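Local coordinates for putative flavoprotein (Bacteroides eggerthii, PDB 4ICI), which binds flavin mononucleotide in a flavodoxin-like fold and probably serves in electron transfer, at residues N13-G25 and V38-Y51. Numbering follows the deposited sequence.
Sequences NSKILVAYFSATG and VGGDLYPIAPAQPY. With FMN (flavin mononucleotide), chain B; EDO (1,2-ethanediol), chain E; EDO (1,2-ethanediol), chain G.
The Tyr20 ring reaches across to the neighbouring strand and lays one face over Pro44, whose CA sits 4.1 Å from the ring centroid in a CH-pi contact. A chi1 of 69° sets CG between the backbone N and the carbonyl carbon, which swings the ring over strand 41-44; there Tyr20 CE1 meets Leu42 CD2 at 3.8 Å. With an alanine here, Pro44 and Leu42 would probably lose the ring that packs on them, and a gap would be likely to open beside Ala28 and Ala31 of helix 26-38. On the same side of the sheet Val18 CB meets Leu42 CD1. Leu17 and Ala19 point to the other side, where Leu17 CD1 packs on Tyr43 CB at 3.7 Å and the Ala19 methyl lies at the edge of the Tyr43 ring. Further on, the Phe21 and Tyr51 rings meet obliquely, planes at 59°, with Phe21 CZ 3.7 Å from Tyr51 CE1. Five backbone hydrogen bonds, from Asp41 N to Ile16 O through Ile45 N to Tyr20 O (2.7 Å), join the parallel strands. Helix 26-38 completes a beta-alpha-beta unit, and the loop after strand 16-20 grips the FMN phosphate through Ser22 OG, Thr24 OG1 and backbone N-H groups, the phosphate-binding loop of the flavodoxin fold.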
ATOM      1  N   ASN A  13      -3.622  13.184 -19.199  1.00 47.49           N
ATOM      2  CA  ASN A  13      -3.734  12.628 -17.819  1.00 45.62           C
ATOM      3  C   ASN A  13      -2.640  11.592 -17.529  1.00 41.56           C
ATOM      4  O   ASN A  13      -1.972  11.076 -18.432  1.00 40.74           O
ATOM      5  CB  ASN A  13      -5.113  12.000 -17.597  1.00 47.94           C
ATOM      6  CG  ASN A  13      -6.262  12.940 -17.961  1.00 53.43           C
ATOM      7  OD1 ASN A  13      -6.272  14.113 -17.562  1.00 56.92           O
ATOM      8  ND2 ASN A  13      -7.240  12.424 -18.714  1.00 55.50           N
ATOM      9  N   SER A  14      -2.474  11.294 -16.248  1.00 37.23           N
ATOM     10  CA  SER A  14      -1.408  10.411 -15.798  1.00 31.42           C
ATOM     11  C   SER A  14      -1.627   8.937 -16.183  1.00 26.90           C
ATOM     12  O   SER A  14      -2.775   8.481 -16.328  1.00 27.78           O
ATOM     13  CB  SER A  14      -1.310  10.518 -14.279  1.00 31.52           C
ATOM     14  OG  SER A  14      -0.984  11.836 -13.896  1.00 34.05           O
ATOM     15  N   LYS A  15      -0.532   8.192 -16.342  1.00 20.44           N
ATOM     16  CA  LYS A  15      -0.627   6.724 -16.297  1.00 18.63           C
ATOM     17  C   LYS A  15      -0.530   6.312 -14.818  1.00 15.54           C
ATOM     18  O   LYS A  15       0.443   6.660 -14.135  1.00 15.97           O
ATOM     19  CB  LYS A  15       0.463   6.038 -17.092  1.00 20.97           C
ATOM     20  CG  LYS A  15       0.122   4.578 -17.393  1.00 24.76           C
ATOM     21  CD  LYS A  15       1.224   3.826 -18.100  1.00 26.83           C
ATOM     22  CE  LYS A  15       0.807   2.383 -18.375  1.00 32.08           C
ATOM     23  NZ  LYS A  15       1.926   1.589 -18.989  1.00 34.57           N
ATOM     24  N   ILE A  16      -1.552   5.605 -14.346  1.00 14.24           N
ATOM     25  CA  ILE A  16      -1.750   5.333 -12.921  1.00 13.43           C
ATOM     26  C   ILE A  16      -1.635   3.830 -12.642  1.00 12.47           C
ATOM     27  O   ILE A  16      -2.248   3.009 -13.330  1.00 14.51           O
ATOM     28  CB  ILE A  16      -3.139   5.827 -12.426  1.00 13.51           C
ATOM     29  CG1 ILE A  16      -3.276   7.328 -12.690  1.00 16.59           C
ATOM     30  CG2 ILE A  16      -3.365   5.448 -10.944  1.00 14.04           C
ATOM     31  CD1 ILE A  16      -4.620   7.891 -12.242  1.00 17.78           C
ATOM     32  N   LEU A  17      -0.817   3.500 -11.644  1.00 11.87           N
ATOM     33  CA  LEU A  17      -0.753   2.175 -11.063  1.00 11.77           C
ATOM     34  C   LEU A  17      -1.296   2.184  -9.654  1.00 10.38           C
ATOM     35  O   LEU A  17      -1.005   3.110  -8.873  1.00 11.18           O
ATOM     36  CB  LEU A  17       0.694   1.700 -11.008  1.00 12.47           C
ATOM     37  CG  LEU A  17       0.949   0.279 -10.511  1.00 12.38           C
ATOM     38  CD1 LEU A  17       0.311  -0.756 -11.461  1.00 14.31           C
ATOM     39  CD2 LEU A  17       2.439   0.045 -10.312  1.00 14.04           C
ATOM     40  N   VAL A  18      -2.110   1.169  -9.362  1.00 10.40           N
ATOM     41  CA  VAL A  18      -2.601   0.888  -8.018  1.00 10.04           C
ATOM     42  C   VAL A  18      -1.908  -0.397  -7.565  1.00  9.52           C
ATOM     43  O   VAL A  18      -2.318  -1.493  -7.949  1.00 11.50           O
ATOM     44  CB  VAL A  18      -4.151   0.822  -7.954  1.00 10.94           C
ATOM     45  CG1 VAL A  18      -4.638   0.529  -6.548  1.00 12.14           C
ATOM     46  CG2 VAL A  18      -4.808   2.087  -8.546  1.00 11.78           C
ATOM     47  N   ALA A  19      -0.849  -0.235  -6.790  1.00 10.00           N
ATOM     48  CA  ALA A  19      -0.130  -1.361  -6.197  1.00  9.42           C
ATOM     49  C   ALA A  19      -0.707  -1.613  -4.816  1.00  9.54           C
ATOM     50  O   ALA A  19      -1.027  -0.666  -4.094  1.00 11.79           O
ATOM     51  CB  ALA A  19       1.394  -1.052  -6.121  1.00 10.61           C
ATOM     52  N   TYR A  20      -0.844  -2.882  -4.436  1.00  8.89           N
ATOM     53  CA  TYR A  20      -1.407  -3.172  -3.138  1.00  9.28           C
ATOM     54  C   TYR A  20      -0.997  -4.520  -2.614  1.00  9.35           C
ATOM     55  O   TYR A  20      -0.814  -5.465  -3.401  1.00 10.21           O
ATOM     56  CB  TYR A  20      -2.952  -3.055  -3.155  1.00 10.48           C
ATOM     57  CG  TYR A  20      -3.589  -4.148  -3.962  1.00  9.61           C
ATOM     58  CD1 TYR A  20      -3.692  -4.068  -5.354  1.00 11.91           C
ATOM     59  CD2 TYR A  20      -3.997  -5.315  -3.349  1.00 10.92           C
ATOM     60  CE1 TYR A  20      -4.251  -5.105  -6.091  1.00 13.65           C
ATOM     61  CE2 TYR A  20      -4.533  -6.340  -4.071  1.00 11.24           C
ATOM     62  CZ  TYR A  20      -4.661  -6.234  -5.445  1.00 12.26           C
ATOM     63  OH  TYR A  20      -5.210  -7.282  -6.174  1.00 16.22           O
ATOM     64  N   PHE A  21      -0.896  -4.588  -1.295  1.00  9.33           N
ATOM     65  CA  PHE A  21      -0.789  -5.847  -0.574  1.00  9.49           C
ATOM     66  C   PHE A  21      -2.107  -6.080   0.166  1.00  9.94           C
ATOM     67  O   PHE A  21      -2.679  -5.166   0.774  1.00  9.11           O
ATOM     68  CB  PHE A  21       0.369  -5.759   0.429  1.00 10.11           C
ATOM     69  CG  PHE A  21       0.427  -6.904   1.419  1.00  8.80           C
ATOM     70  CD1 PHE A  21       0.580  -8.206   0.994  1.00  9.07           C
ATOM     71  CD2 PHE A  21       0.338  -6.659   2.763  1.00 11.37           C
ATOM     72  CE1 PHE A  21       0.611  -9.232   1.895  1.00 10.54           C
ATOM     73  CE2 PHE A  21       0.380  -7.685   3.667  1.00 10.63           C
ATOM     74  CZ  PHE A  21       0.512  -8.988   3.223  1.00 10.69           C
ATOM     75  N   SER A  22      -2.591  -7.317   0.098  1.00 10.44           N
ATOM     76  CA  SER A  22      -3.783  -7.714   0.814  1.00 11.33           C
ATOM     77  C   SER A  22      -3.598  -9.139   1.299  1.00 10.14           C
ATOM     78  O   SER A  22      -3.322 -10.040   0.498  1.00 11.58           O
ATOM     79  CB  SER A  22      -4.990  -7.622  -0.095  1.00 12.63           C
ATOM     80  OG  SER A  22      -6.197  -7.915   0.605  1.00 14.34           O
ATOM     81  N   ALA A  23      -3.747  -9.349   2.596  1.00 10.47           N
ATOM     82  CA  ALA A  23      -3.635 -10.692   3.163  1.00 11.58           C
ATOM     83  C   ALA A  23      -4.954 -11.441   3.213  1.00 13.76           C
ATOM     84  O   ALA A  23      -4.967 -12.676   3.015  1.00 17.86           O
ATOM     85  CB  ALA A  23      -3.001 -10.627   4.563  1.00 15.00           C
ATOM     86  N   THR A  24      -6.054 -10.734   3.502  1.00 12.24           N
ATOM     87  CA  THR A  24      -7.380 -11.354   3.531  1.00 14.05           C
ATOM     88  C   THR A  24      -8.441 -10.727   2.622  1.00 14.62           C
ATOM     89  O   THR A  24      -9.652 -10.956   2.826  1.00 18.92           O
ATOM     90  CB  THR A  24      -7.943 -11.467   4.964  1.00 15.63           C
ATOM     91  OG1 THR A  24      -7.865 -10.225   5.652  1.00 19.01           O
ATOM     92  CG2 THR A  24      -7.204 -12.577   5.764  1.00 19.52           C
ATOM     93  N   GLY A  25      -8.014  -9.969   1.620  1.00 12.21           N
ATOM     94  CA  GLY A  25      -8.921  -9.504   0.586  1.00 12.08           C
ATOM     95  C   GLY A  25      -9.498  -8.108   0.753  1.00 11.97           C
ATOM     96  O   GLY A  25     -10.014  -7.546  -0.203  1.00 13.01           O
ATOM     97  N   VAL A  38     -10.310   5.440 -11.258  1.00 16.72           N
ATOM     98  CA  VAL A  38      -9.285   6.238 -11.955  1.00 17.88           C
ATOM     99  C   VAL A  38      -8.823   5.649 -13.282  1.00 17.50           C
ATOM    100  O   VAL A  38      -8.024   6.268 -13.982  1.00 20.86           O
ATOM    101  CB  VAL A  38      -8.070   6.525 -11.043  1.00 19.05           C
ATOM    102  CG1 VAL A  38      -8.540   7.077  -9.680  1.00 21.73           C
ATOM    103  CG2 VAL A  38      -7.217   5.281 -10.851  1.00 18.16           C
ATOM    104  N   GLY A  39      -9.328   4.468 -13.641  1.00 17.41           N
ATOM    105  CA  GLY A  39      -8.850   3.772 -14.824  1.00 17.12           C
ATOM    106  C   GLY A  39      -7.412   3.336 -14.717  1.00 17.28           C
ATOM    107  O   GLY A  39      -6.690   3.335 -15.718  1.00 20.82           O
ATOM    108  N   GLY A  40      -7.005   2.957 -13.502  1.00 15.64           N
ATOM    109  CA  GLY A  40      -5.641   2.553 -13.260  1.00 16.67           C
ATOM    110  C   GLY A  40      -5.419   1.057 -13.412  1.00 15.32           C
ATOM    111  O   GLY A  40      -6.336   0.254 -13.213  1.00 19.22           O
ATOM    112  N   ASP A  41      -4.188   0.693 -13.728  1.00 13.98           N
ATOM    113  CA  ASP A  41      -3.769  -0.703 -13.703  1.00 12.94           C
ATOM    114  C   ASP A  41      -3.615  -1.104 -12.253  1.00 12.54           C
ATOM    115  O   ASP A  41      -3.217  -0.282 -11.453  1.00 15.02           O
ATOM    116  CB  ASP A  41      -2.405  -0.843 -14.393  1.00 13.70           C
ATOM    117  CG  ASP A  41      -2.466  -0.648 -15.909  1.00 19.53           C
ATOM    118  OD1 ASP A  41      -3.559  -0.770 -16.496  1.00 20.68           O
ATOM    119  OD2 ASP A  41      -1.398  -0.396 -16.522  1.00 20.70           O
ATOM    120  N   LEU A  42      -3.905  -2.364 -11.925  1.00 11.81           N
ATOM    121  CA  LEU A  42      -3.655  -2.891 -10.592  1.00 11.43           C
ATOM    122  C   LEU A  42      -2.480  -3.859 -10.602  1.00 12.64           C
ATOM    123  O   LEU A  42      -2.353  -4.656 -11.539  1.00 15.08           O
ATOM    124  CB  LEU A  42      -4.880  -3.604 -10.015  1.00 12.81           C
ATOM    125  CG  LEU A  42      -5.750  -2.781  -9.065  1.00 13.92           C
ATOM    126  CD1 LEU A  42      -6.331  -1.638  -9.807  1.00 16.48           C
ATOM    127  CD2 LEU A  42      -6.864  -3.665  -8.421  1.00 16.59           C
ATOM    128  N   TYR A  43      -1.654  -3.780  -9.553  1.00 11.99           N
ATOM    129  CA  TYR A  43      -0.525  -4.660  -9.338  1.00 11.95           C
ATOM    130  C   TYR A  43      -0.640  -5.240  -7.918  1.00 11.13           C
ATOM    131  O   TYR A  43      -0.341  -4.566  -6.925  1.00 10.76           O
ATOM    132  CB  TYR A  43       0.796  -3.915  -9.516  1.00 12.93           C
ATOM    133  CG  TYR A  43       2.032  -4.660  -9.009  1.00 12.92           C
ATOM    134  CD1 TYR A  43       2.416  -5.879  -9.547  1.00 13.81           C
ATOM    135  CD2 TYR A  43       2.814  -4.116  -8.020  1.00 13.30           C
ATOM    136  CE1 TYR A  43       3.547  -6.553  -9.069  1.00 15.25           C
ATOM    137  CE2 TYR A  43       3.941  -4.787  -7.548  1.00 14.98           C
ATOM    138  CZ  TYR A  43       4.287  -5.988  -8.071  1.00 12.86           C
ATOM    139  OH  TYR A  43       5.434  -6.624  -7.584  1.00 16.55           O
ATOM    140  N   PRO A  44      -1.098  -6.504  -7.812  1.00 11.45           N
ATOM    141  CA  PRO A  44      -1.062  -7.165  -6.536  1.00 10.60           C
ATOM    142  C   PRO A  44       0.398  -7.468  -6.144  1.00 10.53           C
ATOM    143  O   PRO A  44       1.159  -8.097  -6.901  1.00 13.25           O
ATOM    144  CB  PRO A  44      -1.860  -8.445  -6.767  1.00 11.48           C
ATOM    145  CG  PRO A  44      -2.652  -8.211  -8.062  1.00 13.42           C
ATOM    146  CD  PRO A  44      -1.729  -7.334  -8.859  1.00 12.55           C
ATOM    147  N   ILE A  45       0.776  -7.010  -4.959  1.00 10.36           N
ATOM    148  CA  ILE A  45       2.096  -7.279  -4.387  1.00 10.84           C
ATOM    149  C   ILE A  45       1.981  -8.644  -3.714  1.00 11.32           C
ATOM    150  O   ILE A  45       1.425  -8.738  -2.613  1.00 13.05           O
ATOM    151  CB  ILE A  45       2.490  -6.195  -3.354  1.00 11.03           C
ATOM    152  CG1 ILE A  45       2.549  -4.779  -4.008  1.00 11.31           C
ATOM    153  CG2 ILE A  45       3.809  -6.561  -2.690  1.00 14.25           C
ATOM    154  CD1 ILE A  45       2.619  -3.598  -3.005  1.00 12.70           C
ATOM    155  N   ALA A  46       2.451  -9.690  -4.406  1.00 11.98           N
ATOM    156  CA  ALA A  46       2.247 -11.054  -3.961  1.00 12.13           C
ATOM    157  C   ALA A  46       3.456 -11.541  -3.182  1.00 10.91           C
ATOM    158  O   ALA A  46       4.577 -11.547  -3.695  1.00 12.96           O
ATOM    159  CB  ALA A  46       1.997 -12.001  -5.147  1.00 14.85           C
ATOM    160  N   PRO A  47       3.253 -11.937  -1.935  1.00 10.26           N
ATOM    161  CA  PRO A  47       4.361 -12.527  -1.208  1.00 10.53           C
ATOM    162  C   PRO A  47       4.850 -13.843  -1.813  1.00  9.95           C
ATOM    163  O   PRO A  47       4.055 -14.682  -2.224  1.00 11.47           O
ATOM    164  CB  PRO A  47       3.814 -12.777   0.174  1.00 11.42           C
ATOM    165  CG  PRO A  47       2.392 -12.612   0.093  1.00 18.26           C
ATOM    166  CD  PRO A  47       2.011 -11.936  -1.177  1.00 11.62           C
ATOM    167  N   ALA A  48       6.157 -14.032  -1.834  1.00  9.73           N
ATOM    168  CA  ALA A  48       6.731 -15.282  -2.267  1.00  9.45           C
ATOM    169  C   ALA A  48       6.272 -16.456  -1.384  1.00  9.24           C
ATOM    170  O   ALA A  48       6.096 -17.569  -1.882  1.00 12.67           O
ATOM    171  CB  ALA A  48       8.236 -15.177  -2.305  1.00 12.01           C
ATOM    172  N   GLN A  49       6.079 -16.191  -0.098  1.00  9.22           N
ATOM    173  CA  GLN A  49       5.491 -17.148   0.818  1.00  9.79           C
ATOM    174  C   GLN A  49       4.196 -16.562   1.345  1.00  9.33           C
ATOM    175  O   GLN A  49       4.211 -15.606   2.137  1.00 10.82           O
ATOM    176  CB  GLN A  49       6.419 -17.468   1.985  1.00 11.48           C
ATOM    177  CG  GLN A  49       5.849 -18.560   2.934  1.00 12.03           C
ATOM    178  CD  GLN A  49       6.777 -18.990   4.002  1.00 13.96           C
ATOM    179  OE1 GLN A  49       6.432 -18.995   5.233  1.00 17.64           O
ATOM    180  NE2 GLN A  49       7.955 -19.398   3.586  1.00 14.58           N
ATOM    181  N   PRO A  50       3.046 -17.105   0.901  1.00  9.28           N
ATOM    182  CA  PRO A  50       1.752 -16.590   1.374  1.00  9.87           C
ATOM    183  C   PRO A  50       1.585 -16.552   2.889  1.00 10.00           C
ATOM    184  O   PRO A  50       2.115 -17.398   3.600  1.00 10.51           O
ATOM    185  CB  PRO A  50       0.748 -17.562   0.755  1.00 13.85           C
ATOM    186  CG  PRO A  50       1.431 -18.011  -0.509  1.00 13.48           C
ATOM    187  CD  PRO A  50       2.876 -18.125  -0.136  1.00 10.72           C
ATOM    188  N   TYR A  51       0.796 -15.580   3.366  1.00 10.96           N
ATOM    189  CA  TYR A  51       0.464 -15.457   4.766  1.00  9.40           C
ATOM    190  C   TYR A  51      -0.717 -16.341   5.112  1.00 11.57           C
ATOM    191  O   TYR A  51      -1.796 -16.215   4.521  1.00 14.15           O
ATOM    192  CB  TYR A  51       0.138 -13.994   5.105  1.00 11.12           C
ATOM    193  CG  TYR A  51       1.344 -13.091   5.097  1.00  9.97           C
ATOM    194  CD1 TYR A  51       1.792 -12.514   3.927  1.00 11.08           C
ATOM    195  CD2 TYR A  51       2.008 -12.788   6.278  1.00 10.94           C
ATOM    196  CE1 TYR A  51       2.908 -11.687   3.923  1.00 11.00           C
ATOM    197  CE2 TYR A  51       3.128 -11.982   6.293  1.00  9.76           C
ATOM    198  CZ  TYR A  51       3.556 -11.399   5.116  1.00  9.88           C
ATOM    199  OH  TYR A  51       4.685 -10.597   5.088  1.00 10.81           O
TER
HETATM  200  N1  FMN B 200      -6.381  -2.770  12.407  1.00 15.23           N
HETATM  201  C2  FMN B 200      -6.277  -1.541  13.011  1.00 17.34           C
HETATM  202  O2  FMN B 200      -7.243  -0.782  12.986  1.00 18.15           O
HETATM  203  N3  FMN B 200      -5.096  -1.184  13.647  1.00 15.62           N
HETATM  204  C4  FMN B 200      -4.008  -2.035  13.743  1.00 15.65           C
HETATM  205  O4  FMN B 200      -2.983  -1.585  14.288  1.00 14.84           O
HETATM  206  C4A FMN B 200      -4.126  -3.306  13.157  1.00 14.30           C
HETATM  207  N5  FMN B 200      -3.064  -4.232  13.244  1.00 14.03           N
HETATM  208  C5A FMN B 200      -3.222  -5.470  12.607  1.00 13.82           C
HETATM  209  C6  FMN B 200      -2.169  -6.394  12.645  1.00 15.11           C
HETATM  210  C7  FMN B 200      -2.283  -7.610  12.019  1.00 13.97           C
HETATM  211  C7M FMN B 200      -1.130  -8.569  12.026  1.00 14.73           C
HETATM  212  C8  FMN B 200      -3.435  -7.943  11.328  1.00 16.12           C
HETATM  213  C8M FMN B 200      -3.561  -9.292  10.658  1.00 16.20           C
HETATM  214  C9  FMN B 200      -4.489  -7.039  11.294  1.00 16.65           C
HETATM  215  C9A FMN B 200      -4.393  -5.778  11.915  1.00 14.64           C
HETATM  216  N10 FMN B 200      -5.447  -4.852  11.872  1.00 14.40           N
HETATM  217  C10 FMN B 200      -5.310  -3.630  12.483  1.00 14.44           C
HETATM  218  C1' FMN B 200      -6.695  -5.172  11.091  1.00 14.96           C
HETATM  219  C2' FMN B 200      -6.413  -4.939   9.580  1.00 13.08           C
HETATM  220  O2' FMN B 200      -5.839  -3.687   9.288  1.00 12.85           O
HETATM  221  C3' FMN B 200      -7.710  -4.980   8.748  1.00 13.21           C
HETATM  222  O3' FMN B 200      -8.502  -6.157   9.107  1.00 16.46           O
HETATM  223  C4' FMN B 200      -7.473  -4.882   7.210  1.00 11.99           C
HETATM  224  O4' FMN B 200      -8.700  -4.503   6.634  1.00 15.04           O
HETATM  225  C5' FMN B 200      -7.074  -6.294   6.635  1.00 14.86           C
HETATM  226  O5' FMN B 200      -6.876  -6.086   5.261  1.00 13.78           O
HETATM  227  P   FMN B 200      -6.642  -7.286   4.227  1.00 14.99           P
HETATM  228  O1P FMN B 200      -7.948  -8.097   4.264  1.00 15.31           O
HETATM  229  O2P FMN B 200      -6.280  -6.722   2.938  1.00 14.03           O
HETATM  230  O3P FMN B 200      -5.468  -8.157   4.688  1.00 14.99           O
HETATM  231  C1  EDO E 203      -1.589 -10.481  -3.802  1.00 25.17           C
HETATM  232  O1  EDO E 203      -1.263 -11.600  -2.961  1.00 25.28           O
HETATM  233  C2  EDO E 203      -1.883  -9.174  -3.043  1.00 17.48           C
HETATM  234  O2  EDO E 203      -1.161  -9.030  -1.846  1.00 13.11           O
HETATM  235  C1  EDO G 205      -5.495  -9.592  -4.317  1.00 19.35           C
HETATM  236  O1  EDO G 205      -5.359  -9.699  -5.735  1.00 31.96           O
HETATM  237  C2  EDO G 205      -6.284 -10.658  -3.533  1.00 31.49           C
HETATM  238  O2  EDO G 205      -7.741 -10.693  -3.666  1.00 27.38           O
HETATM  239  O   HOH W   1       0.011  -0.844 -18.873  1.00 39.53           O
HETATM  240  O   HOH W   2      -3.758   4.936 -16.116  0.70 17.59           O
HETATM  241  O   HOH W   3      -2.925 -14.502   2.664  1.00 18.14           O